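Long-range contacts in HTH-type transcriptional activator AmpR (Citrobacter freundii, PDB 3KOS), which regulates transcription of the AmpC beta-lactamase gene as a LysR-family activator, the chain here being its effector-binding domain: residues Y61-G66 with R197-W202; T73-L78 with W183-Q188; P105-Y110 with M134-S139; D113-W118 with V152-V157. One frame throughout, in Å; residues are numbered along the deposited sequence.

Contact 1: residues Y61-G66 with R197-W202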
loop_
_atom_site.group_PDB
_atom_site.type_symbol
_atom_site.label_atom_id
_atom_site.label_comp_id
_atom_site.label_asym_id
_atom_site.label_seq_id
_atom_site.Cartn_x
_atom_site.Cartn_y
_atom_site.Cartn_z
ATOM N N TYR A 61 -19.986 3.454 1.529
ATOM C CA TYR A 61 -19.158 4.576 1.937
ATOM C C TYR A 61 -17.741 4.425 1.387
ATOM O O TYR A 61 -17.262 3.308 1.183
ATOM C CB TYR A 61 -19.022 4.610 3.455
ATOM C CG TYR A 61 -20.139 5.309 4.205
ATOM C CD1 TYR A 61 -20.656 6.523 3.768
ATOM C CD2 TYR A 61 -20.630 4.774 5.387
ATOM C CE1 TYR A 61 -21.662 7.174 4.485
ATOM C CE2 TYR A 61 -21.629 5.411 6.099
ATOM C CZ TYR A 61 -22.140 6.605 5.642
ATOM O OH TYR A 61 -23.133 7.225 6.378
ATOM N N THR A 62 -17.076 5.556 1.203
ATOM C CA THR A 62 -15.653 5.594 0.866
ATOM C C THR A 62 -14.929 6.412 1.931
ATOM O O THR A 62 -15.330 7.533 2.240
ATOM C CB THR A 62 -15.439 6.291 -0.482
ATOM O OG1 THR A 62 -16.199 5.618 -1.491
ATOM C CG2 THR A 62 -13.959 6.286 -0.867
ATOM N N ILE A 63 -13.876 5.857 2.519
ATOM C CA ILE A 63 -13.060 6.668 3.407
ATOM C C ILE A 63 -11.829 7.054 2.610
ATOM O O ILE A 63 -11.195 6.198 2.009
ATOM C CB ILE A 63 -12.703 5.935 4.694
ATOM C CG1 ILE A 63 -13.986 5.736 5.530
ATOM C CG2 ILE A 63 -11.660 6.739 5.465
ATOM C CD1 ILE A 63 -13.786 4.917 6.805
ATOM N N ARG A 64 -11.529 8.350 2.574
ATOM C CA ARG A 64 -10.532 8.868 1.654
ATOM C C ARG A 64 -9.811 10.084 2.214
ATOM O O ARG A 64 -10.266 10.711 3.178
ATOM C CB ARG A 64 -11.214 9.251 0.337
ATOM C CG ARG A 64 -12.157 10.421 0.475
ATOM C CD ARG A 64 -13.306 10.311 -0.525
ATOM N NE ARG A 64 -12.820 10.134 -1.888
ATOM C CZ ARG A 64 -13.609 9.921 -2.936
ATOM N NH1 ARG A 64 -13.084 9.766 -4.148
ATOM N NH2 ARG A 64 -14.922 9.863 -2.769
ATOM N N TYR A 65 -8.693 10.425 1.580
ATOM C CA TYR A 65 -7.917 11.603 1.933
ATOM C C TYR A 65 -8.240 12.699 0.931
ATOM O O TYR A 65 -8.239 12.455 -0.275
ATOM C CB TYR A 65 -6.425 11.273 1.840
ATOM C CG TYR A 65 -5.473 12.441 2.036
ATOM C CD1 TYR A 65 -5.058 13.211 0.954
ATOM C CD2 TYR A 65 -4.960 12.747 3.293
ATOM C CE1 TYR A 65 -4.168 14.264 1.116
ATOM C CE2 TYR A 65 -4.063 13.802 3.468
ATOM C CZ TYR A 65 -3.671 14.549 2.367
ATOM O OH TYR A 65 -2.791 15.592 2.514
ATOM N N GLY A 66 -8.509 13.904 1.425
ATOM C CA GLY A 66 -8.777 15.011 0.528
ATOM C C GLY A 66 -9.287 16.258 1.220
ATOM O O GLY A 66 -9.100 16.435 2.428
ATOM N N ARG A 197 -25.697 5.003 8.793
ATOM C CA ARG A 197 -25.810 6.064 9.783
ATOM C C ARG A 197 -25.135 5.639 11.077
ATOM O O ARG A 197 -24.473 6.439 11.736
ATOM C CB ARG A 197 -27.286 6.430 10.044
ATOM C CG ARG A 197 -27.935 7.245 8.929
ATOM C CD ARG A 197 -29.373 7.703 9.307
ATOM N NE ARG A 197 -30.316 6.592 9.241
ATOM C CZ ARG A 197 -30.933 6.212 8.126
ATOM N NH1 ARG A 197 -30.713 6.869 6.997
ATOM N NH2 ARG A 197 -31.771 5.183 8.133
ATOM N N GLU A 198 -25.315 4.378 11.445
ATOM C CA GLU A 198 -24.738 3.864 12.679
ATOM C C GLU A 198 -23.220 3.801 12.626
ATOM O O GLU A 198 -22.537 4.215 13.563
ATOM C CB GLU A 198 -25.354 2.508 13.020
ATOM C CG GLU A 198 -26.782 2.686 13.550
ATOM C CD GLU A 198 -27.548 1.400 13.722
ATOM O OE1 GLU A 198 -27.096 0.348 13.228
ATOM O OE2 GLU A 198 -28.629 1.450 14.350
ATOM N N PHE A 199 -22.688 3.290 11.524
ATOM C CA PHE A 199 -21.240 3.271 11.361
ATOM C C PHE A 199 -20.643 4.685 11.393
ATOM O O PHE A 199 -19.639 4.922 12.059
ATOM C CB PHE A 199 -20.842 2.553 10.075
ATOM C CG PHE A 199 -19.355 2.527 9.847
ATOM C CD1 PHE A 199 -18.739 3.538 9.135
ATOM C CD2 PHE A 199 -18.577 1.513 10.386
ATOM C CE1 PHE A 199 -17.363 3.529 8.928
ATOM C CE2 PHE A 199 -17.200 1.499 10.190
ATOM C CZ PHE A 199 -16.596 2.509 9.453
ATOM N N SER A 200 -21.251 5.618 10.666
ATOM C CA SER A 200 -20.760 7.001 10.641
ATOM C C SER A 200 -20.779 7.632 12.016
ATOM O O SER A 200 -19.826 8.309 12.409
ATOM C CB SER A 200 -21.608 7.874 9.720
ATOM O OG SER A 200 -21.441 7.477 8.386
ATOM N N ARG A 201 -21.879 7.437 12.739
ATOM C CA ARG A 201 -21.981 7.987 14.086
ATOM C C ARG A 201 -20.933 7.374 15.004
ATOM O O ARG A 201 -20.300 8.079 15.794
ATOM C CB ARG A 201 -23.383 7.773 14.681
ATOM C CG ARG A 201 -24.486 8.579 14.012
ATOM C CD ARG A 201 -25.721 8.724 14.923
ATOM N NE ARG A 201 -26.239 7.437 15.391
ATOM C CZ ARG A 201 -27.328 6.838 14.907
ATOM N NH1 ARG A 201 -28.039 7.410 13.937
ATOM N NH2 ARG A 201 -27.712 5.670 15.404
ATOM N N TRP A 202 -20.755 6.061 14.909
ATOM C CA TRP A 202 -19.768 5.385 15.738
ATOM C C TRP A 202 -18.359 5.929 15.481
ATOM O O TRP A 202 -17.607 6.217 16.417
ATOM C CB TRP A 202 -19.767 3.882 15.478
ATOM C CG TRP A 202 -18.529 3.239 16.024
ATOM C CD1 TRP A 202 -18.283 2.913 17.330
ATOM C CD2 TRP A 202 -17.357 2.870 15.289
ATOM N NE1 TRP A 202 -17.035 2.359 17.449
ATOM C CE2 TRP A 202 -16.442 2.324 16.213
ATOM C CE3 TRP A 202 -16.992 2.945 13.939
ATOM C CZ2 TRP A 202 -15.184 1.852 15.830
ATOM C CZ3 TRP A 202 -15.736 2.477 13.557
ATOM C CH2 TRP A 202 -14.848 1.943 14.501
#

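Contact 2: residues T73-L78 with W183-Q188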
loop_
_atom_site.group_PDB
_atom_site.type_symbol
_atom_site.label_atom_id
_atom_site.label_comp_id
_atom_site.label_asym_id
_atom_site.label_seq_id
_atom_site.Cartn_x
_atom_site.Cartn_y
_atom_site.Cartn_z
ATOM N N THR A 73 -21.356 14.655 -3.791
ATOM C CA THR A 73 -20.907 13.778 -2.728
ATOM C C THR A 73 -21.245 14.365 -1.374
ATOM O O THR A 73 -21.006 15.543 -1.123
ATOM C CB THR A 73 -19.391 13.564 -2.803
ATOM O OG1 THR A 73 -19.085 12.680 -3.887
ATOM C CG2 THR A 73 -18.884 12.968 -1.535
ATOM N N ASP A 74 -21.798 13.531 -0.506
ATOM C CA ASP A 74 -22.063 13.918 0.864
ATOM C C ASP A 74 -20.849 13.516 1.685
ATOM O O ASP A 74 -20.612 12.329 1.887
ATOM C CB ASP A 74 -23.308 13.192 1.361
ATOM C CG ASP A 74 -23.754 13.664 2.726
ATOM O OD1 ASP A 74 -23.300 14.744 3.165
ATOM O OD2 ASP A 74 -24.568 12.950 3.357
ATOM N N ALA A 75 -20.086 14.501 2.153
ATOM C CA ALA A 75 -18.821 14.245 2.834
ATOM C C ALA A 75 -18.871 14.643 4.301
ATOM O O ALA A 75 -19.377 15.711 4.646
ATOM C CB ALA A 75 -17.685 14.984 2.127
ATOM N N GLN A 76 -18.341 13.779 5.163
ATOM C CA GLN A 76 -18.245 14.073 6.583
ATOM C C GLN A 76 -16.800 13.961 7.071
ATOM O O GLN A 76 -16.116 12.984 6.786
ATOM C CB GLN A 76 -19.166 13.150 7.391
ATOM C CG GLN A 76 -18.997 13.299 8.890
ATOM C CD GLN A 76 -20.247 12.920 9.663
ATOM O OE1 GLN A 76 -20.902 11.916 9.361
ATOM N NE2 GLN A 76 -20.585 13.722 10.673
ATOM N N TYR A 77 -16.337 14.976 7.789
ATOM C CA TYR A 77 -14.956 15.042 8.258
ATOM C C TYR A 77 -14.717 13.968 9.306
ATOM O O TYR A 77 -15.541 13.770 10.204
ATOM C CB TYR A 77 -14.681 16.436 8.834
ATOM C CG TYR A 77 -13.278 16.691 9.359
ATOM C CD1 TYR A 77 -12.952 16.413 10.677
ATOM C CD2 TYR A 77 -12.301 17.253 8.546
ATOM C CE1 TYR A 77 -11.683 16.664 11.168
ATOM C CE2 TYR A 77 -11.028 17.523 9.032
ATOM C CZ TYR A 77 -10.730 17.223 10.347
ATOM O OH TYR A 77 -9.469 17.483 10.841
ATOM N N LEU A 78 -13.601 13.251 9.181
ATOM C CA LEU A 78 -13.249 12.230 10.163
ATOM C C LEU A 78 -12.172 12.738 11.098
ATOM O O LEU A 78 -12.379 12.823 12.300
ATOM C CB LEU A 78 -12.784 10.932 9.484
ATOM C CG LEU A 78 -13.836 10.212 8.631
ATOM C CD1 LEU A 78 -13.215 8.995 7.960
ATOM C CD2 LEU A 78 -15.039 9.808 9.489
ATOM N N TRP A 183 -11.856 11.880 5.287
ATOM C CA TRP A 183 -13.301 12.085 5.195
ATOM C C TRP A 183 -13.997 10.769 4.918
ATOM O O TRP A 183 -13.402 9.843 4.358
ATOM C CB TRP A 183 -13.619 13.015 4.020
ATOM C CG TRP A 183 -13.031 14.371 4.139
ATOM C CD1 TRP A 183 -11.747 14.743 3.865
ATOM C CD2 TRP A 183 -13.718 15.563 4.548
ATOM N NE1 TRP A 183 -11.588 16.092 4.091
ATOM C CE2 TRP A 183 -12.782 16.617 4.510
ATOM C CE3 TRP A 183 -15.032 15.836 4.951
ATOM C CZ2 TRP A 183 -13.119 17.926 4.851
ATOM C CZ3 TRP A 183 -15.366 17.138 5.291
ATOM C CH2 TRP A 183 -14.411 18.164 5.241
ATOM N N ILE A 184 -15.268 10.684 5.295
ATOM C CA ILE A 184 -16.100 9.578 4.831
ATOM C C ILE A 184 -17.151 10.143 3.860
ATOM O O ILE A 184 -17.776 11.159 4.143
ATOM C CB ILE A 184 -16.750 8.803 6.009
ATOM C CG1 ILE A 184 -17.478 7.547 5.496
ATOM C CG2 ILE A 184 -17.666 9.707 6.832
ATOM C CD1 ILE A 184 -17.797 6.510 6.594
ATOM N N THR A 185 -17.324 9.507 2.713
ATOM C CA THR A 185 -18.176 10.078 1.676
ATOM C C THR A 185 -19.183 9.079 1.118
ATOM O O THR A 185 -18.892 7.885 0.995
ATOM C CB THR A 185 -17.342 10.717 0.518
ATOM O OG1 THR A 185 -16.692 9.701 -0.259
ATOM C CG2 THR A 185 -16.295 11.656 1.082
ATOM N N ARG A 186 -20.374 9.587 0.804
ATOM C CA ARG A 186 -21.434 8.807 0.177
ATOM C C ARG A 186 -21.788 9.516 -1.125
ATOM O O ARG A 186 -21.979 10.732 -1.137
ATOM C CB ARG A 186 -22.666 8.785 1.108
ATOM C CG ARG A 186 -23.914 8.152 0.525
ATOM C CD ARG A 186 -25.146 8.374 1.433
ATOM N NE ARG A 186 -25.443 9.794 1.639
ATOM C CZ ARG A 186 -26.276 10.495 0.874
ATOM N NH1 ARG A 186 -26.899 9.909 -0.138
ATOM N NH2 ARG A 186 -26.491 11.778 1.121
ATOM N N LEU A 187 -21.851 8.782 -2.227
ATOM C CA LEU A 187 -22.368 9.380 -3.457
ATOM C C LEU A 187 -23.759 9.900 -3.143
ATOM O O LEU A 187 -24.536 9.214 -2.491
ATOM C CB LEU A 187 -22.456 8.345 -4.575
ATOM C CG LEU A 187 -21.130 7.940 -5.213
ATOM C CD1 LEU A 187 -21.375 6.973 -6.361
ATOM C CD2 LEU A 187 -20.392 9.183 -5.698
ATOM N N GLN A 188 -24.081 11.102 -3.596
ATOM C CA GLN A 188 -25.402 11.651 -3.315
ATOM C C GLN A 188 -26.508 10.751 -3.848
ATOM O O GLN A 188 -27.615 10.743 -3.320
ATOM C CB GLN A 188 -25.534 13.085 -3.834
ATOM C CG GLN A 188 -24.671 14.065 -3.050
ATOM C CD GLN A 188 -25.065 15.515 -3.252
ATOM O OE1 GLN A 188 -25.420 15.933 -4.361
ATOM N NE2 GLN A 188 -24.989 16.300 -2.176
#

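Contact 3: residues P105-Y110 with M134-S139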
loop_
_atom_site.group_PDB
_atom_site.type_symbol
_atom_site.label_atom_id
_atom_site.label_comp_id
_atom_site.label_asym_id
_atom_site.label_seq_id
_atom_site.Cartn_x
_atom_site.Cartn_y
_atom_site.Cartn_z
ATOM N N PRO A 105 17.434 11.192 -0.892
ATOM C CA PRO A 105 16.344 11.271 -1.868
ATOM C C PRO A 105 15.044 11.577 -1.140
ATOM O O PRO A 105 14.950 11.323 0.055
ATOM C CB PRO A 105 16.292 9.855 -2.456
ATOM C CG PRO A 105 17.652 9.289 -2.204
ATOM C CD PRO A 105 18.083 9.868 -0.892
ATOM N N LEU A 106 14.067 12.120 -1.852
ATOM C CA LEU A 106 12.799 12.469 -1.240
ATOM C C LEU A 106 11.722 11.488 -1.674
ATOM O O LEU A 106 11.708 11.032 -2.811
ATOM C CB LEU A 106 12.404 13.899 -1.608
ATOM C CG LEU A 106 13.386 14.997 -1.160
ATOM C CD1 LEU A 106 12.957 16.353 -1.699
ATOM C CD2 LEU A 106 13.495 15.034 0.362
ATOM N N LEU A 107 10.825 11.162 -0.753
ATOM C CA LEU A 107 9.687 10.308 -1.053
ATOM C C LEU A 107 8.447 11.166 -0.892
ATOM O O LEU A 107 8.312 11.881 0.105
ATOM C CB LEU A 107 9.612 9.132 -0.063
ATOM C CG LEU A 107 10.940 8.407 0.216
ATOM C CD1 LEU A 107 10.751 7.258 1.203
ATOM C CD2 LEU A 107 11.593 7.899 -1.055
ATOM N N ARG A 108 7.548 11.101 -1.867
ATOM C CA ARG A 108 6.312 11.876 -1.805
ATOM C C ARG A 108 5.148 11.135 -2.452
ATOM O O ARG A 108 5.338 10.104 -3.097
ATOM C CB ARG A 108 6.495 13.238 -2.472
ATOM C CG ARG A 108 6.753 13.175 -3.964
ATOM C CD ARG A 108 6.495 14.541 -4.583
ATOM N NE ARG A 108 6.885 14.622 -5.984
ATOM C CZ ARG A 108 6.119 14.249 -7.006
ATOM N NH1 ARG A 108 4.916 13.742 -6.799
ATOM N NH2 ARG A 108 6.568 14.380 -8.244
ATOM N N SER A 109 3.938 11.653 -2.251
ATOM C CA SER A 109 2.756 11.101 -2.899
ATOM C C SER A 109 2.645 11.672 -4.306
ATOM O O SER A 109 3.527 12.402 -4.757
ATOM C CB SER A 109 1.499 11.480 -2.120
ATOM O OG SER A 109 1.146 12.823 -2.424
ATOM N N TYR A 110 1.552 11.352 -4.988
ATOM C CA TYR A 110 1.301 11.891 -6.323
ATOM C C TYR A 110 1.067 13.403 -6.350
ATOM O O TYR A 110 0.929 13.982 -7.425
ATOM C CB TYR A 110 0.112 11.197 -6.967
ATOM C CG TYR A 110 0.418 9.868 -7.617
ATOM C CD1 TYR A 110 1.142 8.889 -6.948
ATOM C CD2 TYR A 110 -0.053 9.580 -8.893
ATOM C CE1 TYR A 110 1.406 7.656 -7.540
ATOM C CE2 TYR A 110 0.201 8.357 -9.493
ATOM C CZ TYR A 110 0.930 7.399 -8.811
ATOM O OH TYR A 110 1.176 6.181 -9.408
HETATM N N MSE A 134 11.109 9.752 -5.347
HETATM C CA MSE A 134 10.284 8.593 -5.667
HETATM C C MSE A 134 8.853 8.890 -5.252
HETATM O O MSE A 134 8.625 9.498 -4.205
HETATM C CB MSE A 134 10.810 7.347 -4.952
HETATM C CG MSE A 134 12.324 7.227 -5.038
HETATM SE SE MSE A 134 12.967 5.549 -4.253
HETATM C CE MSE A 134 12.478 4.495 -5.796
ATOM N N VAL A 135 7.907 8.470 -6.084
ATOM C CA VAL A 135 6.514 8.869 -5.953
ATOM C C VAL A 135 5.628 7.681 -5.585
ATOM O O VAL A 135 5.720 6.631 -6.208
ATOM C CB VAL A 135 6.018 9.469 -7.289
ATOM C CG1 VAL A 135 4.538 9.816 -7.209
ATOM C CG2 VAL A 135 6.855 10.702 -7.643
ATOM N N PHE A 136 4.756 7.854 -4.589
ATOM C CA PHE A 136 3.979 6.742 -4.046
ATOM C C PHE A 136 2.468 6.952 -4.079
ATOM O O PHE A 136 1.979 8.017 -3.718
ATOM C CB PHE A 136 4.399 6.477 -2.600
ATOM C CG PHE A 136 5.809 6.017 -2.481
ATOM C CD1 PHE A 136 6.105 4.665 -2.481
ATOM C CD2 PHE A 136 6.844 6.931 -2.427
ATOM C CE1 PHE A 136 7.421 4.226 -2.395
ATOM C CE2 PHE A 136 8.169 6.500 -2.352
ATOM C CZ PHE A 136 8.454 5.152 -2.340
ATOM N N ASP A 137 1.746 5.914 -4.494
ATOM C CA ASP A 137 0.289 5.959 -4.531
ATOM C C ASP A 137 -0.290 5.840 -3.127
ATOM O O ASP A 137 -1.408 6.289 -2.862
ATOM C CB ASP A 137 -0.263 4.836 -5.412
ATOM C CG ASP A 137 0.039 3.445 -4.856
ATOM O OD1 ASP A 137 1.166 3.206 -4.357
ATOM O OD2 ASP A 137 -0.850 2.571 -4.942
ATOM N N SER A 138 0.476 5.236 -2.222
ATOM C CA SER A 138 -0.020 4.980 -0.867
ATOM C C SER A 138 1.056 5.315 0.157
ATOM O O SER A 138 2.205 4.934 -0.021
ATOM C CB SER A 138 -0.401 3.506 -0.730
ATOM O OG SER A 138 -0.550 3.139 0.644
ATOM N N SER A 139 0.696 6.026 1.219
ATOM C CA SER A 139 1.666 6.348 2.267
ATOM C C SER A 139 2.156 5.099 2.969
ATOM O O SER A 139 3.245 5.102 3.552
ATOM C CB SER A 139 1.045 7.285 3.317
ATOM O OG SER A 139 0.973 8.605 2.814
HETATM O O HOH W 1 -0.628 9.478 -3.852
#

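Contact 4: residues D113-W118 with V152-V157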
loop_
_atom_site.group_PDB
_atom_site.type_symbol
_atom_site.label_atom_id
_atom_site.label_comp_id
_atom_site.label_asym_id
_atom_site.label_seq_id
_atom_site.Cartn_x
_atom_site.Cartn_y
_atom_site.Cartn_z
ATOM N N ASP A 113 3.844 19.037 -5.080
ATOM C CA ASP A 113 4.455 20.143 -4.352
ATOM C C ASP A 113 4.523 19.961 -2.831
ATOM O O ASP A 113 4.756 20.928 -2.107
ATOM C CB ASP A 113 3.757 21.465 -4.702
ATOM C CG ASP A 113 2.279 21.464 -4.335
ATOM O OD1 ASP A 113 1.791 20.443 -3.804
ATOM O OD2 ASP A 113 1.603 22.489 -4.578
ATOM N N GLU A 114 4.322 18.741 -2.343
ATOM C CA GLU A 114 4.365 18.502 -0.896
ATOM C C GLU A 114 5.678 18.970 -0.264
ATOM O O GLU A 114 5.681 19.632 0.781
ATOM C CB GLU A 114 4.150 17.019 -0.587
ATOM C CG GLU A 114 2.733 16.538 -0.843
ATOM C CD GLU A 114 2.604 15.031 -0.724
ATOM O OE1 GLU A 114 3.622 14.325 -0.879
ATOM O OE2 GLU A 114 1.479 14.554 -0.485
ATOM N N TRP A 115 6.796 18.612 -0.886
ATOM C CA TRP A 115 8.097 19.007 -0.352
ATOM C C TRP A 115 8.348 20.508 -0.502
ATOM O O TRP A 115 8.871 21.143 0.406
ATOM C CB TRP A 115 9.229 18.176 -0.972
ATOM C CG TRP A 115 9.382 16.867 -0.265
ATOM C CD1 TRP A 115 9.056 15.625 -0.738
ATOM C CD2 TRP A 115 9.862 16.678 1.071
ATOM N NE1 TRP A 115 9.314 14.671 0.226
ATOM C CE2 TRP A 115 9.812 15.294 1.343
ATOM C CE3 TRP A 115 10.325 17.546 2.064
ATOM C CZ2 TRP A 115 10.223 14.759 2.564
ATOM C CZ3 TRP A 115 10.735 17.019 3.276
ATOM C CH2 TRP A 115 10.679 15.632 3.518
ATOM N N ALA A 116 7.955 21.070 -1.641
ATOM C CA ALA A 116 8.075 22.508 -1.840
ATOM C C ALA A 116 7.314 23.244 -0.739
ATOM O O ALA A 116 7.812 24.212 -0.166
ATOM C CB ALA A 116 7.545 22.904 -3.213
ATOM N N LEU A 117 6.116 22.765 -0.425
ATOM C CA LEU A 117 5.283 23.418 0.576
ATOM C C LEU A 117 5.838 23.272 1.989
ATOM O O LEU A 117 5.828 24.230 2.756
ATOM C CB LEU A 117 3.838 22.920 0.500
ATOM C CG LEU A 117 3.140 23.296 -0.813
ATOM C CD1 LEU A 117 1.847 22.522 -1.007
ATOM C CD2 LEU A 117 2.885 24.803 -0.880
ATOM N N TRP A 118 6.325 22.085 2.348
ATOM C CA TRP A 118 6.891 21.927 3.688
ATOM C C TRP A 118 8.146 22.782 3.875
ATOM O O TRP A 118 8.291 23.470 4.889
ATOM C CB TRP A 118 7.185 20.456 4.027
ATOM C CG TRP A 118 7.510 20.273 5.464
ATOM C CD1 TRP A 118 6.623 20.093 6.492
ATOM C CD2 TRP A 118 8.807 20.288 6.054
ATOM N NE1 TRP A 118 7.294 19.984 7.682
ATOM C CE2 TRP A 118 8.638 20.108 7.441
ATOM C CE3 TRP A 118 10.104 20.432 5.544
ATOM C CZ2 TRP A 118 9.714 20.066 8.321
ATOM C CZ3 TRP A 118 11.169 20.393 6.420
ATOM C CH2 TRP A 118 10.969 20.213 7.789
ATOM N N VAL A 152 13.748 10.250 2.637
ATOM C CA VAL A 152 12.923 10.884 3.653
ATOM C C VAL A 152 11.511 11.039 3.103
ATOM O O VAL A 152 11.320 11.590 2.023
ATOM C CB VAL A 152 13.488 12.261 4.043
ATOM C CG1 VAL A 152 12.591 12.931 5.097
ATOM C CG2 VAL A 152 14.909 12.109 4.567
ATOM N N ALA A 153 10.536 10.519 3.844
ATOM C CA ALA A 153 9.137 10.576 3.440
ATOM C C ALA A 153 8.457 11.806 4.031
ATOM O O ALA A 153 8.964 12.418 4.962
ATOM C CB ALA A 153 8.419 9.332 3.922
ATOM N N ILE A 154 7.315 12.171 3.474
ATOM C CA ILE A 154 6.451 13.140 4.128
ATOM C C ILE A 154 5.034 12.595 4.052
ATOM O O ILE A 154 4.537 12.266 2.969
ATOM C CB ILE A 154 6.599 14.566 3.523
ATOM C CG1 ILE A 154 5.774 15.582 4.334
ATOM C CG2 ILE A 154 6.235 14.574 2.037
ATOM C CD1 ILE A 154 6.068 17.041 3.970
ATOM N N ALA A 155 4.391 12.472 5.210
ATOM C CA ALA A 155 3.123 11.764 5.294
ATOM C C ALA A 155 2.360 12.141 6.557
ATOM O O ALA A 155 2.916 12.785 7.451
ATOM C CB ALA A 155 3.366 10.246 5.243
ATOM N N PRO A 156 1.077 11.752 6.637
ATOM C CA PRO A 156 0.291 12.081 7.834
ATOM C C PRO A 156 0.814 11.357 9.071
ATOM O O PRO A 156 0.680 10.139 9.192
ATOM C CB PRO A 156 -1.110 11.583 7.482
ATOM C CG PRO A 156 -1.171 11.678 5.989
ATOM C CD PRO A 156 0.225 11.237 5.549
ATOM N N VAL A 157 1.391 12.111 9.993
ATOM C CA VAL A 157 2.124 11.503 11.094
ATOM C C VAL A 157 1.232 10.633 11.983
ATOM O O VAL A 157 1.674 9.591 12.470
ATOM C CB VAL A 157 2.852 12.564 11.956
ATOM C CG1 VAL A 157 3.751 13.428 11.086
ATOM C CG2 VAL A 157 1.867 13.434 12.683
HETATM O O HOH W 2 2.509 12.390 1.189
#

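Contact 1: residues Y61-G66 with R197-W202
Tyr61 and Ser200 meet hydroxyl to hydroxyl where helix 194-209 packs on the beta-sheet of this LysR effector-binding domain, an alpha/beta fold of the periplasmic-binding-protein type. The strand and helix axes run 11.4 Å apart and 23° from parallel, so the side chains must span the gap. Tyr61 does so with CG anti to its carbonyl carbon (chi1 -85°), which carries the ring out to the helix. Phe199 lies beside it, reaching back toward the strand: its CD1 comes to 4.4 Å from Tyr61 CD2, an oblique approach. Ile63 enters from the strand at the edge of the Phe199 ring, near its plane, with Ile63 CD1 4.4 Å from Phe199 CE1. Phe34 packs edge-to-face with Phe199, and Leu14 and Ile16 of strand 12-19 also touch it, extending this apolar layer. Ser200 OG, within reach of Met196 O one helical turn back, lies 2.6 Å from Tyr61 OH, a short hydroxyl pair whose proton is not assigned.

Contact 2: residues T73-L78 with W183-Q188
Trp183 lies across Tyr77 in a regular antiparallel strand pair of the domain's mixed sheet, where strand 181-187 lies between 61-66 and 73-86. Its CG is anti to the carbonyl carbon (chi1 -62°), which swings the indole toward strand 73-86. Trp183 CB starts 3.7 Å from Gln76 O. Further along, CD2 faces Tyr77 CA, and Trp183 CE3 comes down to 3.2 Å from Tyr77 N, beside the peptide that joins Gln76 and Tyr77. CZ3 and CH2 then run under Tyr77 CB, which makes a CH-pi contact over the six-membered ring. Across the ring from CE3, Trp183 CZ2 sits 3.8 Å from Tyr77 CD2; the edge of the Tyr77 ring points at the Trp183 face in a T-shaped pair, planes 89° apart. Trp183 NE1 has a weak hydrogen bond to Gly66 O. On the side of the sheet that carries Trp183, Thr73 CG2 is tight against Thr185 CB at 3.4 Å.

Four backbone bonds, two each at Asp74-Arg186 and Gln76-Ile184, zip the strands together. The opposite face, with Ile184 and Arg186, looks to helix 194-209. Here Arg186, whose NH1 also bonds Arg190 O, bends at chi3 and forms a salt bridge, its NH2 3.2 Å from Asp74 OD2, above the carboxylate plane.

Contact 3: residues P105-Y110 with M134-S139
Arg108 has CG wedged between its backbone N and carbonyl carbon (chi1 65°) and then runs extended to NE, which lays the side chain alongside Val135. Tyr110, with CG beside its backbone N (chi1 -82°), crosses the same valine at about a right angle. Val135 thus has a branch for each: Val135 CG2 sits over one face of the guanidinium, 3.7 Å from Arg108 CZ, and Val135 CG1 is 3.5 Å from Tyr110 CD1. Arg108 NH1 is held by Ser109 O at 2.8 Å, fixing the guanidinium over the valine. The backbones pair in parallel: Leu106 O accepts from the N of Met134, a selenomethionine here, Arg108 N donates to Met134 O, and Arg108 O accepts from Phe136 N at 2.8 Å. Beyond the last of these, a water joins Tyr110 N to Phe136 O. Tyr110 OH and Asp137 OD1 both bond Thr47 of the second subunit. These are the two strands of a beta-alpha-beta unit whose helix 114-121 covers Arg108, while helix 139-147 covers Leu107 and Phe136, and strand 153-156 follows alongside Leu107.

Contact 4: residues D113-W118 with V152-V157
Ile154 O accepts a 2.7 Å hydrogen bond from a water that also gives a weak one to Glu114 OE2, bridging strand and helix in the alpha/beta fold of the LysR effector-binding domain. The firmer partner of that carboxylate oxygen is Ser109 OG. Ile154 itself fills the angle between two indoles, as helix-on-strand packing. With CG1 anti to the backbone N (chi1 -174°), Ile154 CD1 is sent to Trp118 CB, 3.6 Å away. Its other branch, CG2, lies over the five-membered ring of Trp115 in a CH-pi contact, 3.9 Å from the centroid and 26° off the normal. The six-membered rim of that indole reaches Val152, where Trp115 CH2 meets Val152 CG1 at 3.7 Å. Outside bonds fix both indoles: Trp115 NE1 to Leu107 O, Trp118 NE1 to Thr175 O. The helix and strand axes stand nearly perpendicular, at 85°. Helix 114-121 therefore crosses strand 153-156, with Pro85 of strand 73-86 against both tryptophans, while Ala153 and Ala155 point away from it, onto helix 139-147.

Overall arrangement
The four contacts form two pairs on opposite sides of the chain's centre, about 25 Å apart between centres. Contacts 1 and 2, centres about 7 Å apart, draw on neighbouring strands of one sheet, 61-66 in contact 1 and 181-187 in contact 2, bonded from Thr185 N to Thr62 O. Contacts 3 and 4, centres about 9 Å apart, meet where Glu114 bonds Ser109 and Leu107 N bonds Val152 O. Along the chain contact 2 nests inside contact 1, and contacts 3 and 4, whose segments alternate, nest inside both. The chain thus leaves one region, builds the other and returns, as in the two-lobed periplasmic-binding-protein fold; strand 73-86, between 181-187 and 153-156 in the sheet, runs from one to the other.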